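Local structure of protein with a SET domain within carboxy region (Cryptosporidium parvum, 4LDG) at residues I31-R36 / T104-Y109; S86-S91 / I132-H137; R219-S224 / F259-N264. The protein probably acts, through its SET domain, as a histone H4K20 methyltransferase. One frame throughout, in Å; residues are numbered along the deposited sequence.

Interaction 1: residues I31-R36 / T104-Y109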
loop_
_atom_site.group_PDB
_atom_site.type_symbol
_atom_site.label_atom_id
_atom_site.label_comp_id
_atom_site.label_asym_id
_atom_site.label_seq_id
_atom_site.Cartn_x
_atom_site.Cartn_y
_atom_site.Cartn_z
ATOM N N ILE A 31 9.778 -15.013 6.096
ATOM C CA ILE A 31 9.693 -15.891 7.276
ATOM C C ILE A 31 11.001 -15.969 8.077
ATOM O O ILE A 31 10.964 -15.789 9.293
ATOM C CB ILE A 31 9.130 -17.303 6.928
ATOM C CG1 ILE A 31 7.633 -17.163 6.580
ATOM C CG2 ILE A 31 9.321 -18.282 8.088
ATOM C CD1 ILE A 31 6.845 -18.453 6.456
ATOM N N PRO A 32 12.152 -16.207 7.409
ATOM C CA PRO A 32 13.416 -16.245 8.149
ATOM C C PRO A 32 13.667 -14.969 8.971
ATOM O O PRO A 32 14.180 -15.045 10.092
ATOM C CB PRO A 32 14.471 -16.377 7.039
ATOM C CG PRO A 32 13.732 -16.887 5.849
ATOM C CD PRO A 32 12.382 -16.255 5.956
ATOM N N TYR A 33 13.300 -13.813 8.415
ATOM C CA TYR A 33 13.399 -12.554 9.146
ATOM C C TYR A 33 12.387 -12.487 10.297
ATOM O O TYR A 33 12.740 -12.058 11.387
ATOM C CB TYR A 33 13.267 -11.338 8.206
ATOM C CG TYR A 33 13.044 -10.030 8.939
ATOM C CD1 TYR A 33 14.113 -9.224 9.324
ATOM C CD2 TYR A 33 11.761 -9.612 9.272
ATOM C CE1 TYR A 33 13.905 -8.039 10.011
ATOM C CE2 TYR A 33 11.544 -8.435 9.961
ATOM C CZ TYR A 33 12.613 -7.648 10.327
ATOM O OH TYR A 33 12.383 -6.475 11.009
ATOM N N PHE A 34 11.142 -12.908 10.072
ATOM C CA PHE A 34 10.143 -12.941 11.170
ATOM C C PHE A 34 10.593 -13.866 12.307
ATOM O O PHE A 34 10.479 -13.528 13.487
ATOM C CB PHE A 34 8.744 -13.359 10.675
ATOM C CG PHE A 34 8.117 -12.390 9.688
ATOM C CD1 PHE A 34 8.233 -11.015 9.853
ATOM C CD2 PHE A 34 7.404 -12.863 8.593
ATOM C CE1 PHE A 34 7.678 -10.133 8.930
ATOM C CE2 PHE A 34 6.845 -11.990 7.674
ATOM C CZ PHE A 34 6.974 -10.622 7.841
ATOM N N GLU A 35 11.122 -15.028 11.950
ATOM C CA GLU A 35 11.532 -16.004 12.961
ATOM C C GLU A 35 12.735 -15.519 13.757
ATOM O O GLU A 35 12.711 -15.562 14.975
ATOM C CB GLU A 35 11.781 -17.376 12.337
ATOM C CG GLU A 35 10.496 -18.187 12.249
ATOM C CD GLU A 35 10.659 -19.528 11.555
ATOM O OE1 GLU A 35 11.786 -19.852 11.102
ATOM O OE2 GLU A 35 9.638 -20.253 11.457
ATOM N N ARG A 36 13.758 -15.009 13.077
ATOM C CA ARG A 36 14.890 -14.388 13.772
ATOM C C ARG A 36 14.482 -13.284 14.735
ATOM O O ARG A 36 15.109 -13.129 15.775
ATOM C CB ARG A 36 15.917 -13.832 12.792
ATOM C CG ARG A 36 17.067 -14.784 12.538
ATOM C CD ARG A 36 18.117 -14.169 11.634
ATOM N NE ARG A 36 17.564 -13.865 10.313
ATOM C CZ ARG A 36 18.186 -14.072 9.152
ATOM N NH1 ARG A 36 19.412 -14.595 9.099
ATOM N NH2 ARG A 36 17.563 -13.749 8.025
ATOM N N THR A 104 16.549 1.628 9.138
ATOM C CA THR A 104 15.105 1.547 9.316
ATOM C C THR A 104 14.525 0.405 8.499
ATOM O O THR A 104 13.638 -0.293 8.965
ATOM C CB THR A 104 14.450 2.876 8.945
ATOM O OG1 THR A 104 14.973 3.900 9.814
ATOM C CG2 THR A 104 12.929 2.805 9.069
ATOM N N ILE A 105 15.064 0.193 7.299
ATOM C CA ILE A 105 14.566 -0.813 6.372
ATOM C C ILE A 105 15.616 -1.882 6.122
ATOM O O ILE A 105 16.781 -1.549 5.850
ATOM C CB ILE A 105 14.217 -0.157 5.030
ATOM C CG1 ILE A 105 12.981 0.718 5.234
ATOM C CG2 ILE A 105 13.970 -1.227 3.957
ATOM C CD1 ILE A 105 12.884 1.849 4.277
ATOM N N ASP A 106 15.221 -3.150 6.248
ATOM C CA ASP A 106 16.113 -4.275 5.947
ATOM C C ASP A 106 16.004 -4.499 4.467
ATOM O O ASP A 106 14.951 -4.921 3.992
ATOM C CB ASP A 106 15.656 -5.526 6.684
ATOM C CG ASP A 106 16.573 -6.732 6.438
ATOM O OD1 ASP A 106 17.044 -7.318 7.453
ATOM O OD2 ASP A 106 16.807 -7.085 5.242
ATOM N N MET A 107 17.096 -4.230 3.759
ATOM C CA MET A 107 17.138 -4.317 2.303
ATOM C C MET A 107 17.202 -5.754 1.774
ATOM O O MET A 107 16.971 -5.988 0.590
ATOM C CB MET A 107 18.321 -3.501 1.772
ATOM C CG MET A 107 17.937 -2.169 1.111
ATOM S SD MET A 107 17.381 -0.850 2.209
ATOM C CE MET A 107 18.852 0.138 2.335
ATOM N N ASN A 108 17.493 -6.715 2.642
ATOM C CA ASN A 108 17.561 -8.107 2.227
ATOM C C ASN A 108 16.142 -8.672 2.144
ATOM O O ASN A 108 15.783 -9.332 1.166
ATOM C CB ASN A 108 18.474 -8.939 3.146
ATOM C CG ASN A 108 19.877 -8.350 3.258
ATOM O OD1 ASN A 108 20.538 -8.089 2.247
ATOM N ND2 ASN A 108 20.325 -8.101 4.487
ATOM N N TYR A 109 15.313 -8.364 3.134
ATOM C CA TYR A 109 13.952 -8.895 3.173
ATOM C C TYR A 109 12.844 -7.919 2.745
ATOM O O TYR A 109 11.700 -8.324 2.598
ATOM C CB TYR A 109 13.681 -9.469 4.567
ATOM C CG TYR A 109 14.559 -10.674 4.870
ATOM C CD1 TYR A 109 14.181 -11.933 4.457
ATOM C CD2 TYR A 109 15.770 -10.543 5.544
ATOM C CE1 TYR A 109 14.975 -13.038 4.693
ATOM C CE2 TYR A 109 16.572 -11.642 5.793
ATOM C CZ TYR A 109 16.166 -12.888 5.358
ATOM O OH TYR A 109 16.927 -14.000 5.591
#
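Tyr33 lays its CB over one face of the Tyr109 ring, in a CH-pi contact 3.8 Å from the centroid of that ring and 16° off its normal. With CG anti to the backbone N, chi1 167° directs the Tyr33 ring off toward Asp106, and the two aromatic planes lie obliquely, 37° apart. Its far end is held elsewhere, the hydroxyl bonding to His113, while Val111 of strand 111-112 also touches the side chain. Pro32 reaches the phenol end of Tyr109, its CB lying 4.1 Å from Tyr109 CE1. The partner of this helix end is the small antiparallel pair of strands 105-106 and 111-112. Their connection begins with an Asx turn, in which Asp106 OD2 accepts from Asn108 N at 2.7 Å; a second bond to the same oxygen, from Tyr109 N at 2.9 Å, makes the wider Asx motif. The first donor arrives nearly along the C-O direction, the second from above the carboxylate plane, and together they fix the backbone from which Tyr109 projects back to the helix. The other carboxylate oxygen, Asp106 OD1, lies 4.0 Å from Tyr33 CD1. At the solvent-exposed end of the helix, the Arg36 chain bends at chi3 and brings the edge of its guanidinium to Tyr109; the resulting bond from Arg36 NH2 to Tyr109 OH is weak, and its short modelled length is doubtful.

Interaction 2: residues S86-S91 / I132-H137; sequences SSKRVS and ILNEIH
The Asn134 amide hydrogen-bonds to the 86-91 loop with both ends, its oxygen to Lys88 and its nitrogen to Ser91, and so helps fasten the loop between helices 15-36 and 98-104 to the C-terminal end of helix 121-134. Asn134 OD1 accepts from Lys88 N at 3.1 Å; the bond is nearly straight, 168° at the hydrogen, and uses a lone pair of the amide oxygen. The nitrogen of the same amide, Asn134 ND2, donates to Ser91 OG at 2.9 Å with the acceptor close to the amide plane, and it also bonds to Tyr130 O one turn back in helix 121-134. Ser91 OG in turn donates to Lys88 O at 2.6 Å, having been turned inward between its own backbone N and carbonyl carbon (chi1 68°). Since Ser91 N bonds to Lys88 O as well, this carbonyl takes two donors from one residue, which ties down the short 3-10 turn at 89-91.

Charge enters through the lysine. Its chain runs extended past Asn134, in the opposite direction to the amide, and lets Lys88 NZ donate a hydrogen bond to Leu133 O, 2.9 Å long and in the carbonyl plane. That carbonyl belongs to the last turn of helix 121-134, which closes in a Schellman motif with positive phi at Glu135.

Apolar contact is the work of Leu133. Its CD1 fits against the turn, 3.5 Å from Ser91 CA and 4.3 Å from Val90 CG2, while Leu133 CB meets Ser91 CB at 3.7 Å. Leu133 also packs on Ile237 of strand 230-237.

One donor at OD1 and two acceptors at ND2 thus fix the rotation of the amide, and the ammonium probably gains electrostatically from sitting at the negative end of a helix.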
loop_
_atom_site.group_PDB
_atom_site.type_symbol
_atom_site.label_atom_id
_atom_site.label_comp_id
_atom_site.label_asym_id
_atom_site.label_seq_id
_atom_site.Cartn_x
_atom_site.Cartn_y
_atom_site.Cartn_z
ATOM N N SER A 86 20.203 -3.515 -4.914
ATOM C CA SER A 86 20.359 -2.042 -5.063
ATOM C C SER A 86 19.114 -1.166 -4.778
ATOM O O SER A 86 17.987 -1.644 -4.690
ATOM C CB SER A 86 20.927 -1.690 -6.450
ATOM O OG SER A 86 19.993 -1.880 -7.489
ATOM N N SER A 87 19.363 0.131 -4.605
ATOM C CA SER A 87 18.327 1.124 -4.367
ATOM C C SER A 87 18.415 2.190 -5.442
ATOM O O SER A 87 19.518 2.651 -5.804
ATOM C CB SER A 87 18.523 1.820 -3.021
ATOM O OG SER A 87 18.535 0.911 -1.965
ATOM N N LYS A 88 17.262 2.616 -5.928
ATOM C CA LYS A 88 17.247 3.660 -6.955
ATOM C C LYS A 88 17.793 4.975 -6.372
ATOM O O LYS A 88 17.399 5.374 -5.266
ATOM C CB LYS A 88 15.830 3.882 -7.480
ATOM C CG LYS A 88 15.104 2.641 -7.986
ATOM C CD LYS A 88 13.782 3.063 -8.638
ATOM C CE LYS A 88 12.909 1.871 -9.014
ATOM N NZ LYS A 88 11.499 2.334 -9.228
ATOM N N ARG A 89 18.691 5.643 -7.106
ATOM C CA ARG A 89 19.219 6.935 -6.652
ATOM C C ARG A 89 18.067 7.913 -6.415
ATOM O O ARG A 89 18.112 8.688 -5.460
ATOM C CB ARG A 89 20.214 7.543 -7.654
ATOM C CG ARG A 89 20.892 8.864 -7.207
ATOM C CD ARG A 89 21.607 8.678 -5.888
ATOM N NE ARG A 89 22.085 9.898 -5.271
ATOM C CZ ARG A 89 21.380 10.681 -4.466
ATOM N NH1 ARG A 89 20.093 10.441 -4.175
ATOM N NH2 ARG A 89 21.971 11.741 -3.936
ATOM N N VAL A 90 17.012 7.864 -7.224
ATOM C CA VAL A 90 15.919 8.838 -7.020
ATOM C C VAL A 90 15.097 8.611 -5.764
ATOM O O VAL A 90 14.256 9.445 -5.453
ATOM C CB VAL A 90 14.958 8.983 -8.237
ATOM C CG1 VAL A 90 15.731 9.594 -9.392
ATOM C CG2 VAL A 90 14.299 7.669 -8.625
ATOM N N SER A 91 15.347 7.518 -5.047
ATOM C CA SER A 91 14.501 7.134 -3.907
ATOM C C SER A 91 14.953 7.743 -2.575
ATOM O O SER A 91 14.271 7.594 -1.557
ATOM C CB SER A 91 14.425 5.619 -3.789
ATOM O OG SER A 91 15.670 5.065 -3.416
ATOM N N ILE A 132 7.961 3.667 -1.525
ATOM C CA ILE A 132 7.214 3.797 -2.765
ATOM C C ILE A 132 8.083 3.409 -3.959
ATOM O O ILE A 132 7.666 2.631 -4.809
ATOM C CB ILE A 132 6.668 5.217 -2.964
ATOM C CG1 ILE A 132 5.534 5.454 -1.985
ATOM C CG2 ILE A 132 6.116 5.365 -4.385
ATOM C CD1 ILE A 132 5.060 6.882 -1.923
ATOM N N LEU A 133 9.298 3.953 -4.009
ATOM C CA LEU A 133 10.145 3.815 -5.199
ATOM C C LEU A 133 10.911 2.499 -5.264
ATOM O O LEU A 133 11.238 2.054 -6.350
ATOM C CB LEU A 133 11.108 4.995 -5.299
ATOM C CG LEU A 133 10.441 6.322 -5.671
ATOM C CD1 LEU A 133 11.373 7.476 -5.462
ATOM C CD2 LEU A 133 9.952 6.304 -7.111
ATOM N N ASN A 134 11.188 1.873 -4.125
ATOM C CA ASN A 134 11.876 0.571 -4.118
ATOM C C ASN A 134 10.934 -0.595 -3.836
ATOM O O ASN A 134 11.385 -1.683 -3.556
ATOM C CB ASN A 134 13.016 0.596 -3.086
ATOM C CG ASN A 134 14.066 1.609 -3.444
ATOM O OD1 ASN A 134 14.739 1.469 -4.460
ATOM N ND2 ASN A 134 14.188 2.659 -2.645
ATOM N N GLU A 135 9.626 -0.344 -3.879
ATOM C CA GLU A 135 8.598 -1.388 -3.777
ATOM C C GLU A 135 8.621 -2.118 -2.448
ATOM O O GLU A 135 8.489 -3.327 -2.407
ATOM C CB GLU A 135 8.706 -2.403 -4.923
ATOM C CG GLU A 135 8.640 -1.812 -6.322
ATOM C CD GLU A 135 7.230 -1.491 -6.798
ATOM O OE1 GLU A 135 6.243 -1.707 -6.045
ATOM O OE2 GLU A 135 7.098 -1.014 -7.950
ATOM N N ILE A 136 8.776 -1.381 -1.366
ATOM C CA ILE A 136 8.677 -1.952 -0.039
ATOM C C ILE A 136 7.212 -1.844 0.377
ATOM O O ILE A 136 6.598 -0.805 0.153
ATOM C CB ILE A 136 9.489 -1.165 1.008
ATOM C CG1 ILE A 136 10.893 -0.842 0.525
ATOM C CG2 ILE A 136 9.538 -1.927 2.332
ATOM C CD1 ILE A 136 11.800 -2.027 0.478
ATOM N N HIS A 137 6.661 -2.895 0.980
ATOM C CA HIS A 137 5.281 -2.843 1.511
ATOM C C HIS A 137 5.132 -3.697 2.745
ATOM O O HIS A 137 5.978 -4.538 3.046
ATOM C CB HIS A 137 4.236 -3.250 0.462
ATOM C CG HIS A 137 4.648 -4.409 -0.375
ATOM N ND1 HIS A 137 5.030 -4.276 -1.695
ATOM C CD2 HIS A 137 4.786 -5.721 -0.071
ATOM C CE1 HIS A 137 5.383 -5.456 -2.171
ATOM N NE2 HIS A 137 5.240 -6.350 -1.208
#

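Interaction 3: residues R219-S224 / F259-N264; sequences RLINHS and FDYGDN
The pseudoknot of the SET domain is built here, where the Asn-His-Ser motif of 222-224 lies beside the Phe-Asp-Tyr motif of 259-261; in relatives this knot borders the cofactor site and the lysine channel. The strands are very short and parallel. His223 pairs with Phe259, with Phe259 N bonding to Asn222 O at 3.2 Å and Ser224 N to Phe259 O at 2.9 Å, the latter donor standing above the carbonyl plane. Ile221 CG2 packs against Phe259 CB at 4.0 Å, and the Phe259 ring continues to an edge-to-face contact with Phe245. A chi1 of 168° swings the imidazole of His223 alongside Asp260. Its ND1 accepts from Tyr261 N at 3.1 Å, exactly in the ring plane. Asp260 OD1 meanwhile takes Gly262 N in an Asx turn, helping to hold the type I turn from Asp260 to Asp263. Within the second segment, Phe259 CD2 lies over the centre of one face of the Tyr261 ring. The phenol crosses back to the first segment, where Tyr261 OH donates to Ile221 O at 2.5 Å and accepts from a water that also donates to Arg219 O at 2.7 Å.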
loop_
_atom_site.group_PDB
_atom_site.type_symbol
_atom_site.label_atom_id
_atom_site.label_comp_id
_atom_site.label_asym_id
_atom_site.label_seq_id
_atom_site.Cartn_x
_atom_site.Cartn_y
_atom_site.Cartn_z
ATOM N N ARG A 219 -6.243 -2.050 -3.930
ATOM C CA ARG A 219 -7.564 -1.761 -4.477
ATOM C C ARG A 219 -8.697 -2.622 -3.900
ATOM O O ARG A 219 -9.859 -2.275 -4.074
ATOM C CB ARG A 219 -7.542 -1.950 -5.998
ATOM C CG ARG A 219 -7.376 -3.393 -6.451
ATOM C CD ARG A 219 -6.796 -3.482 -7.861
ATOM N NE ARG A 219 -7.047 -4.807 -8.402
ATOM C CZ ARG A 219 -8.169 -5.190 -9.022
ATOM N NH1 ARG A 219 -9.170 -4.340 -9.252
ATOM N NH2 ARG A 219 -8.287 -6.440 -9.444
ATOM N N LEU A 220 -8.346 -3.747 -3.264
ATOM C CA LEU A 220 -9.314 -4.697 -2.726
ATOM C C LEU A 220 -9.706 -4.443 -1.281
ATOM O O LEU A 220 -10.529 -5.142 -0.733
ATOM C CB LEU A 220 -8.738 -6.101 -2.802
ATOM C CG LEU A 220 -8.217 -6.580 -4.152
ATOM C CD1 LEU A 220 -7.630 -7.972 -3.996
ATOM C CD2 LEU A 220 -9.354 -6.602 -5.158
ATOM N N ILE A 221 -9.107 -3.458 -0.648
ATOM C CA ILE A 221 -9.388 -3.201 0.739
ATOM C C ILE A 221 -10.845 -2.773 0.947
ATOM O O ILE A 221 -11.350 -1.834 0.307
ATOM C CB ILE A 221 -8.372 -2.193 1.300
ATOM C CG1 ILE A 221 -6.988 -2.865 1.367
ATOM C CG2 ILE A 221 -8.781 -1.733 2.668
ATOM C CD1 ILE A 221 -5.837 -1.916 1.466
ATOM N N ASN A 222 -11.524 -3.466 1.850
ATOM C CA ASN A 222 -12.907 -3.130 2.169
ATOM C C ASN A 222 -13.071 -1.846 2.958
ATOM O O ASN A 222 -12.112 -1.283 3.519
ATOM C CB ASN A 222 -13.578 -4.283 2.927
ATOM C CG ASN A 222 -13.715 -5.512 2.067
ATOM O OD1 ASN A 222 -14.082 -5.438 0.903
ATOM N ND2 ASN A 222 -13.359 -6.638 2.616
ATOM N N HIS A 223 -14.315 -1.403 2.999
ATOM C CA HIS A 223 -14.666 -0.117 3.526
ATOM C C HIS A 223 -15.215 -0.210 4.932
ATOM O O HIS A 223 -15.977 -1.112 5.232
ATOM C CB HIS A 223 -15.739 0.501 2.642
ATOM C CG HIS A 223 -16.390 1.698 3.251
ATOM N ND1 HIS A 223 -15.753 2.911 3.332
ATOM C CD2 HIS A 223 -17.601 1.863 3.834
ATOM C CE1 HIS A 223 -16.547 3.787 3.921
ATOM N NE2 HIS A 223 -17.674 3.173 4.238
ATOM N N SER A 224 -14.816 0.735 5.782
ATOM C CA SER A 224 -15.449 0.942 7.073
ATOM C C SER A 224 -15.296 2.376 7.599
ATOM O O SER A 224 -14.178 2.898 7.732
ATOM C CB SER A 224 -14.905 -0.024 8.105
ATOM O OG SER A 224 -15.378 0.403 9.374
ATOM N N PHE A 259 -10.506 0.666 5.500
ATOM C CA PHE A 259 -10.308 2.018 5.106
ATOM C C PHE A 259 -11.666 2.709 4.978
ATOM O O PHE A 259 -12.613 2.138 4.437
ATOM C CB PHE A 259 -9.589 2.033 3.748
ATOM C CG PHE A 259 -9.369 3.397 3.210
ATOM C CD1 PHE A 259 -8.597 4.309 3.907
ATOM C CD2 PHE A 259 -9.948 3.788 2.021
ATOM C CE1 PHE A 259 -8.422 5.608 3.416
ATOM C CE2 PHE A 259 -9.758 5.063 1.522
ATOM C CZ PHE A 259 -8.982 5.973 2.210
ATOM N N ASP A 260 -11.748 3.947 5.455
ATOM C CA ASP A 260 -12.933 4.762 5.273
ATOM C C ASP A 260 -12.817 5.473 3.945
ATOM O O ASP A 260 -12.107 6.460 3.836
ATOM C CB ASP A 260 -13.051 5.788 6.393
ATOM C CG ASP A 260 -14.269 6.689 6.233
ATOM O OD1 ASP A 260 -14.990 6.536 5.238
ATOM O OD2 ASP A 260 -14.510 7.548 7.104
ATOM N N TYR A 261 -13.486 4.959 2.923
ATOM C CA TYR A 261 -13.469 5.579 1.608
ATOM C C TYR A 261 -14.304 6.845 1.479
ATOM O O TYR A 261 -14.386 7.390 0.387
ATOM C CB TYR A 261 -13.937 4.611 0.550
ATOM C CG TYR A 261 -13.003 3.457 0.222
ATOM C CD1 TYR A 261 -12.163 3.510 -0.883
ATOM C CD2 TYR A 261 -12.996 2.298 0.979
ATOM C CE1 TYR A 261 -11.334 2.443 -1.216
ATOM C CE2 TYR A 261 -12.182 1.241 0.647
ATOM C CZ TYR A 261 -11.346 1.319 -0.465
ATOM O OH TYR A 261 -10.505 0.276 -0.796
ATOM N N GLY A 262 -14.914 7.335 2.558
ATOM C CA GLY A 262 -15.803 8.497 2.463
ATOM C C GLY A 262 -15.211 9.847 2.841
ATOM O O GLY A 262 -15.897 10.867 2.796
ATOM N N ASP A 263 -13.941 9.878 3.209
ATOM C CA ASP A 263 -13.343 11.138 3.654
ATOM C C ASP A 263 -13.232 12.083 2.454
ATOM O O ASP A 263 -12.486 11.804 1.512
ATOM C CB ASP A 263 -11.979 10.897 4.305
ATOM C CG ASP A 263 -11.527 12.062 5.162
ATOM O OD1 ASP A 263 -11.837 13.228 4.818
ATOM O OD2 ASP A 263 -10.859 11.806 6.184
ATOM N N ASN A 264 -13.997 13.180 2.485
ATOM C CA ASN A 264 -14.044 14.149 1.372
ATOM C C ASN A 264 -12.961 15.248 1.419
ATOM O O ASN A 264 -12.893 16.079 0.513
ATOM C CB ASN A 264 -15.435 14.798 1.293
HETATM O O HOH W 1 -10.474 0.284 -3.634
#

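Overall arrangement
Interactions 1 and 2 are neighbours, their centres 17 Å apart, and they touch where Ile105 CG2 packs 4.2 Å from Ile136 CD1. Their segments alternate along the chain and so cross-connect helix 15-36, the loop before helix 98-104, strand 105-106 and helix 121-134. Interaction 3 follows both in the chain and lies on the opposite side of the chain's centre from both, its nearest atoms about 17 Å from interaction 1 and 10 Å from interaction 2. It forms the SET knot, which in relatives borders the active site. Helix 121-134 links the two regions through Ile132 and Leu133, which pack on strands 230-237 and 240-247 between the segments of interaction 3.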